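Local coordinates for protein aminoglycoside N(3)-acetyltransferase, AAC(3)-IVa (Escherichia coli, PDB 6MN3) that probably confers resistance to aminoglycosides such as gentamicin, tobramycin and apramycin by acetylating the 3-amino group of their 2-deoxystreptamine ring with acetyl-CoA, at residues V135-H149 with V213-V227. Sequence-based numbering, arbitrary orientation.
Sequences VHELDGQVLLLGVGH and VGHAFARLIRSRDIV
Val-142 and Ile-221 exchange both of their backbone N-H...O bonds, as do Leu-144 and Arg-219, which identifies strands 141-145 and 216-222 as antiparallel neighbours; their axes lie 165° apart in direction. At one end Ser-223 N donates to Gly-140 O (2.9 Å); at the other, Gly-146 N meets Phe-217 O at 3.2 Å from above the carbonyl plane.

Apolar contacts divide between the two faces of the sheet. Leu-143, Leu-145, Ala-218 and Leu-220 point to one face, where Leu-145 CD1 also reaches Val-213 CB at 3.5 Å, just before the turn that leads into strand 216-222. On the other face, with Val-142, Leu-144 and Ile-221, Ile-226 CD1 from the first turn of the following helix reaches Val-142 CB at 3.7 Å, while Ile-221 CD1 touches His-149 CE1.

Polar side chains concentrate where helix 131-137 ends, in a Schellman motif with Asp-139 as its C-prime residue. With its chain bent at chi2 (-104°), Arg-224 lays CD over one face of the His-136 ring, a CH-pi contact, and brings NE to His-136 O at 2.9 Å. Asp-139 N reaches that oxygen from the opposite face of its plane. Arg-224 NH2 also bonds Glu-137 O. The Asp-139 carboxylate stacks on the Arg-224 guanidinium, planes 9° apart, a long charge-only pairing, yet stands nearly perpendicular to that of Arg-222, whose NH1 lies 2.6 Å from Asp-139 OD1 in a salt bridge. Water 2 ties Asp-139 OD1 and Gly-140 O to Arg-224 N at the helix start.

Near the other end, Arg-219 NH2 bonds Val-147 O weakly, while its NH1 is salt-bridged to Asp-199.

Strand 26-31 pairs in parallel with the far edge of 141-145, so this contact is one of the places where the mixed central sheet of this Antibiotic_NAT-family acetyltransferase turns from parallel to antiparallel order.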
loop_
_atom_site.group_PDB
_atom_site.type_symbol
_atom_site.label_atom_id
_atom_site.label_comp_id
_atom_site.label_asym_id
_atom_site.label_seq_id
_atom_site.Cartn_x
_atom_site.Cartn_y
_atom_site.Cartn_z
ATOM N N VAL A 135 -3.160 -8.381 -5.856
ATOM C CA VAL A 135 -4.386 -7.855 -5.264
ATOM C C VAL A 135 -5.305 -7.306 -6.350
ATOM O O VAL A 135 -6.527 -7.495 -6.307
ATOM C CB VAL A 135 -4.048 -6.786 -4.208
ATOM C CG1 VAL A 135 -5.295 -6.012 -3.801
ATOM C CG2 VAL A 135 -3.386 -7.426 -2.991
ATOM N N HIS A 136 -4.728 -6.632 -7.347
ATOM C CA HIS A 136 -5.528 -6.054 -8.421
ATOM C C HIS A 136 -6.220 -7.135 -9.243
ATOM O O HIS A 136 -7.390 -6.987 -9.615
ATOM C CB HIS A 136 -4.641 -5.181 -9.311
ATOM C CG HIS A 136 -5.339 -4.631 -10.516
ATOM N ND1 HIS A 136 -5.326 -5.268 -11.738
ATOM C CD2 HIS A 136 -6.064 -3.501 -10.688
ATOM C CE1 HIS A 136 -6.017 -4.555 -12.611
ATOM N NE2 HIS A 136 -6.474 -3.479 -11.999
ATOM N N GLU A 137 -5.522 -8.235 -9.528
ATOM C CA GLU A 137 -6.125 -9.295 -10.326
ATOM C C GLU A 137 -7.154 -10.100 -9.541
ATOM O O GLU A 137 -7.982 -10.783 -10.151
ATOM C CB GLU A 137 -5.036 -10.213 -10.889
ATOM C CG GLU A 137 -4.852 -11.528 -10.153
ATOM C CD GLU A 137 -3.845 -12.438 -10.836
ATOM O OE1 GLU A 137 -3.727 -12.374 -12.079
ATOM O OE2 GLU A 137 -3.168 -13.215 -10.130
ATOM N N LEU A 138 -7.130 -10.027 -8.211
ATOM C CA LEU A 138 -8.121 -10.690 -7.376
ATOM C C LEU A 138 -9.256 -9.758 -6.966
ATOM O O LEU A 138 -10.016 -10.089 -6.051
ATOM C CB LEU A 138 -7.453 -11.288 -6.136
ATOM C CG LEU A 138 -6.682 -12.589 -6.372
ATOM C CD1 LEU A 138 -5.489 -12.686 -5.440
ATOM C CD2 LEU A 138 -7.591 -13.795 -6.205
ATOM N N ASP A 139 -9.379 -8.602 -7.624
ATOM C CA ASP A 139 -10.457 -7.644 -7.370
ATOM C C ASP A 139 -10.436 -7.141 -5.928
ATOM O O ASP A 139 -11.479 -6.950 -5.299
ATOM C CB ASP A 139 -11.822 -8.241 -7.721
ATOM C CG ASP A 139 -12.835 -7.184 -8.111
ATOM O OD1 ASP A 139 -12.426 -6.029 -8.349
ATOM O OD2 ASP A 139 -14.040 -7.508 -8.181
ATOM N N GLY A 140 -9.240 -6.908 -5.405
ATOM C CA GLY A 140 -9.105 -6.496 -4.026
ATOM C C GLY A 140 -9.548 -5.064 -3.785
ATOM O O GLY A 140 -9.754 -4.265 -4.700
ATOM N N GLN A 141 -9.704 -4.748 -2.504
ATOM C CA GLN A 141 -9.988 -3.400 -2.042
ATOM C C GLN A 141 -8.739 -2.811 -1.401
ATOM O O GLN A 141 -7.953 -3.521 -0.767
ATOM C CB GLN A 141 -11.138 -3.388 -1.031
ATOM C CG GLN A 141 -12.511 -3.645 -1.622
ATOM C CD GLN A 141 -13.594 -3.681 -0.560
ATOM O OE1 GLN A 141 -13.553 -4.500 0.359
ATOM N NE2 GLN A 141 -14.567 -2.783 -0.674
ATOM N N VAL A 142 -8.561 -1.505 -1.571
ATOM C CA VAL A 142 -7.439 -0.780 -0.985
ATOM C C VAL A 142 -7.993 0.156 0.078
ATOM O O VAL A 142 -8.834 1.017 -0.215
ATOM C CB VAL A 142 -6.640 -0.005 -2.044
ATOM C CG1 VAL A 142 -5.506 0.764 -1.386
ATOM C CG2 VAL A 142 -6.096 -0.957 -3.099
ATOM N N LEU A 143 -7.527 -0.014 1.307
ATOM C CA LEU A 143 -7.973 0.785 2.440
ATOM C C LEU A 143 -6.850 1.742 2.817
ATOM O O LEU A 143 -5.771 1.309 3.234
ATOM C CB LEU A 143 -8.357 -0.108 3.616
ATOM C CG LEU A 143 -8.721 0.619 4.912
ATOM C CD1 LEU A 143 -9.858 1.596 4.667
ATOM C CD2 LEU A 143 -9.085 -0.376 6.006
ATOM N N LEU A 144 -7.100 3.037 2.656
ATOM C CA LEU A 144 -6.179 4.075 3.104
ATOM C C LEU A 144 -6.607 4.496 4.504
ATOM O O LEU A 144 -7.627 5.173 4.673
ATOM C CB LEU A 144 -6.179 5.255 2.138
ATOM C CG LEU A 144 -5.827 4.941 0.683
ATOM C CD1 LEU A 144 -5.602 6.228 -0.096
ATOM C CD2 LEU A 144 -4.601 4.043 0.602
ATOM N N LEU A 145 -5.833 4.094 5.505
ATOM C CA LEU A 145 -6.216 4.208 6.910
ATOM C C LEU A 145 -5.373 5.299 7.567
ATOM O O LEU A 145 -4.266 5.049 8.046
ATOM C CB LEU A 145 -6.043 2.864 7.610
ATOM C CG LEU A 145 -6.711 2.714 8.971
ATOM C CD1 LEU A 145 -8.107 3.292 8.915
ATOM C CD2 LEU A 145 -6.744 1.252 9.383
ATOM N N GLY A 146 -5.913 6.515 7.597
ATOM C CA GLY A 146 -5.191 7.624 8.185
ATOM C C GLY A 146 -4.019 8.114 7.371
ATOM O O GLY A 146 -3.149 8.806 7.910
ATOM N N VAL A 147 -3.961 7.762 6.086
ATOM C CA VAL A 147 -2.934 8.245 5.173
ATOM C C VAL A 147 -3.611 8.682 3.882
ATOM O O VAL A 147 -4.732 8.275 3.570
ATOM C CB VAL A 147 -1.851 7.183 4.875
ATOM C CG1 VAL A 147 -1.110 6.793 6.143
ATOM C CG2 VAL A 147 -2.468 5.959 4.209
ATOM N N GLY A 148 -2.911 9.529 3.131
ATOM C CA GLY A 148 -3.390 10.007 1.853
ATOM C C GLY A 148 -3.025 9.069 0.719
ATOM O O GLY A 148 -2.553 7.948 0.919
ATOM N N HIS A 149 -3.251 9.549 -0.502
ATOM C CA HIS A 149 -2.951 8.741 -1.677
ATOM C C HIS A 149 -1.465 8.683 -1.993
ATOM O O HIS A 149 -1.062 7.877 -2.838
ATOM C CB HIS A 149 -3.724 9.265 -2.887
ATOM C CG HIS A 149 -5.126 8.749 -2.969
ATOM N ND1 HIS A 149 -5.431 7.501 -3.468
ATOM C CD2 HIS A 149 -6.304 9.306 -2.601
ATOM C CE1 HIS A 149 -6.736 7.313 -3.410
ATOM N NE2 HIS A 149 -7.290 8.392 -2.886
ATOM N N VAL A 213 -12.565 5.355 10.741
ATOM C CA VAL A 213 -12.129 4.109 11.359
ATOM C C VAL A 213 -11.292 4.512 12.564
ATOM O O VAL A 213 -10.201 5.070 12.405
ATOM C CB VAL A 213 -11.325 3.220 10.402
ATOM C CG1 VAL A 213 -10.713 2.052 11.157
ATOM C CG2 VAL A 213 -12.208 2.721 9.271
ATOM N N GLY A 214 -11.799 4.245 13.758
ATOM C CA GLY A 214 -11.171 4.810 14.940
ATOM C C GLY A 214 -11.314 6.315 14.889
ATOM O O GLY A 214 -12.405 6.845 14.655
ATOM N N HIS A 215 -10.210 7.022 15.095
ATOM C CA HIS A 215 -10.192 8.469 14.930
ATOM C C HIS A 215 -9.749 8.892 13.536
ATOM O O HIS A 215 -9.694 10.093 13.257
ATOM C CB HIS A 215 -9.278 9.111 15.977
ATOM C CG HIS A 215 -9.704 8.854 17.388
ATOM N ND1 HIS A 215 -10.432 9.764 18.123
ATOM C CD2 HIS A 215 -9.510 7.785 18.197
ATOM C CE1 HIS A 215 -10.666 9.268 19.325
ATOM N NE2 HIS A 215 -10.117 8.069 19.396
ATOM N N ALA A 216 -9.453 7.942 12.658
ATOM C CA ALA A 216 -8.803 8.237 11.392
ATOM C C ALA A 216 -9.813 8.488 10.283
ATOM O O ALA A 216 -10.871 7.853 10.227
ATOM C CB ALA A 216 -7.878 7.089 10.986
ATOM N N PHE A 217 -9.477 9.430 9.408
ATOM C CA PHE A 217 -10.144 9.554 8.120
ATOM C C PHE A 217 -9.719 8.383 7.240
ATOM O O PHE A 217 -8.532 8.226 6.936
ATOM C CB PHE A 217 -9.775 10.894 7.482
ATOM C CG PHE A 217 -10.393 11.125 6.131
ATOM C CD1 PHE A 217 -9.596 11.270 5.007
ATOM C CD2 PHE A 217 -11.767 11.219 5.987
ATOM C CE1 PHE A 217 -10.160 11.489 3.763
ATOM C CE2 PHE A 217 -12.336 11.441 4.746
ATOM C CZ PHE A 217 -11.530 11.574 3.633
ATOM N N ALA A 218 -10.675 7.545 6.852
ATOM C CA ALA A 218 -10.386 6.341 6.087
ATOM C C ALA A 218 -10.958 6.455 4.684
ATOM O O ALA A 218 -12.055 6.988 4.490
ATOM C CB ALA A 218 -10.950 5.098 6.777
ATOM N N ARG A 219 -10.210 5.948 3.707
ATOM C CA ARG A 219 -10.630 5.949 2.314
ATOM C C ARG A 219 -10.530 4.535 1.773
ATOM O O ARG A 219 -9.525 3.852 1.994
ATOM C CB ARG A 219 -9.778 6.909 1.480
ATOM C CG ARG A 219 -10.257 8.347 1.556
ATOM C CD ARG A 219 -9.241 9.309 0.981
ATOM N NE ARG A 219 -8.163 9.593 1.919
ATOM C CZ ARG A 219 -7.435 10.705 1.902
ATOM N NH1 ARG A 219 -7.675 11.642 0.996
ATOM N NH2 ARG A 219 -6.472 10.880 2.794
ATOM N N LEU A 220 -11.571 4.099 1.066
ATOM C CA LEU A 220 -11.664 2.735 0.563
ATOM C C LEU A 220 -12.011 2.775 -0.917
ATOM O O LEU A 220 -13.055 3.313 -1.296
ATOM C CB LEU A 220 -12.712 1.940 1.343
ATOM C CG LEU A 220 -12.969 0.511 0.871
ATOM C CD1 LEU A 220 -11.749 -0.362 1.108
ATOM C CD2 LEU A 220 -14.184 -0.048 1.578
ATOM N N ILE A 221 -11.136 2.209 -1.747
ATOM C CA ILE A 221 -11.291 2.210 -3.197
ATOM C C ILE A 221 -10.981 0.816 -3.719
ATOM O O ILE A 221 -10.045 0.162 -3.248
ATOM C CB ILE A 221 -10.370 3.245 -3.885
ATOM C CG1 ILE A 221 -10.310 4.559 -3.098
ATOM C CG2 ILE A 221 -10.827 3.499 -5.310
ATOM C CD1 ILE A 221 -9.082 4.689 -2.212
ATOM N N ARG A 222 -11.766 0.362 -4.696
ATOM C CA ARG A 222 -11.449 -0.884 -5.379
ATOM C C ARG A 222 -10.131 -0.743 -6.131
ATOM O O ARG A 222 -9.896 0.261 -6.810
ATOM C CB ARG A 222 -12.569 -1.260 -6.345
ATOM C CG ARG A 222 -13.730 -1.996 -5.700
ATOM C CD ARG A 222 -14.912 -2.089 -6.654
ATOM N NE ARG A 222 -14.485 -2.281 -8.037
ATOM C CZ ARG A 222 -14.315 -3.470 -8.607
ATOM N NH1 ARG A 222 -14.539 -4.577 -7.912
ATOM N NH2 ARG A 222 -13.922 -3.551 -9.870
ATOM N N SER A 223 -9.269 -1.754 -6.002
ATOM C CA SER A 223 -7.971 -1.711 -6.670
ATOM C C SER A 223 -8.124 -1.516 -8.174
ATOM O O SER A 223 -7.341 -0.789 -8.796
ATOM C CB SER A 223 -7.184 -2.985 -6.374
ATOM O OG SER A 223 -6.014 -3.054 -7.169
ATOM N N ARG A 224 -9.129 -2.156 -8.777
ATOM C CA ARG A 224 -9.348 -1.993 -10.210
ATOM C C ARG A 224 -9.746 -0.564 -10.560
ATOM O O ARG A 224 -9.375 -0.063 -11.628
ATOM C CB ARG A 224 -10.413 -2.977 -10.697
ATOM C CG ARG A 224 -10.055 -4.437 -10.472
ATOM C CD ARG A 224 -9.625 -5.110 -11.763
ATOM N NE ARG A 224 -9.431 -6.548 -11.593
ATOM C CZ ARG A 224 -10.405 -7.450 -11.671
ATOM N NH1 ARG A 224 -11.650 -7.067 -11.918
ATOM N NH2 ARG A 224 -10.133 -8.737 -11.502
ATOM N N ASP A 225 -10.492 0.108 -9.680
ATOM C CA ASP A 225 -10.849 1.499 -9.938
ATOM C C ASP A 225 -9.636 2.415 -9.827
ATOM O O ASP A 225 -9.529 3.393 -10.574
ATOM C CB ASP A 225 -11.950 1.946 -8.977
ATOM C CG ASP A 225 -13.300 1.350 -9.321
ATOM O OD1 ASP A 225 -13.519 1.016 -10.506
ATOM O OD2 ASP A 225 -14.144 1.219 -8.409
ATOM N N ILE A 226 -8.717 2.114 -8.906
ATOM C CA ILE A 226 -7.499 2.912 -8.776
ATOM C C ILE A 226 -6.675 2.830 -10.054
ATOM O O ILE A 226 -6.185 3.843 -10.567
ATOM C CB ILE A 226 -6.683 2.449 -7.556
ATOM C CG1 ILE A 226 -7.455 2.700 -6.265
ATOM C CG2 ILE A 226 -5.334 3.149 -7.516
ATOM C CD1 ILE A 226 -6.816 2.075 -5.055
ATOM N N VAL A 227 -6.512 1.620 -10.587
ATOM C CA VAL A 227 -5.680 1.432 -11.771
ATOM C C VAL A 227 -6.359 2.021 -13.002
ATOM O O VAL A 227 -5.737 2.748 -13.783
ATOM C CB VAL A 227 -5.354 -0.061 -11.960
ATOM C CG1 VAL A 227 -4.806 -0.320 -13.355
ATOM C CG2 VAL A 227 -4.362 -0.515 -10.902
HETATM O O HOH W 1 -8.119 -1.929 -13.843
HETATM O O HOH W 2 -10.483 -4.151 -7.334
HETATM O O HOH W 3 -7.248 8.445 4.391
#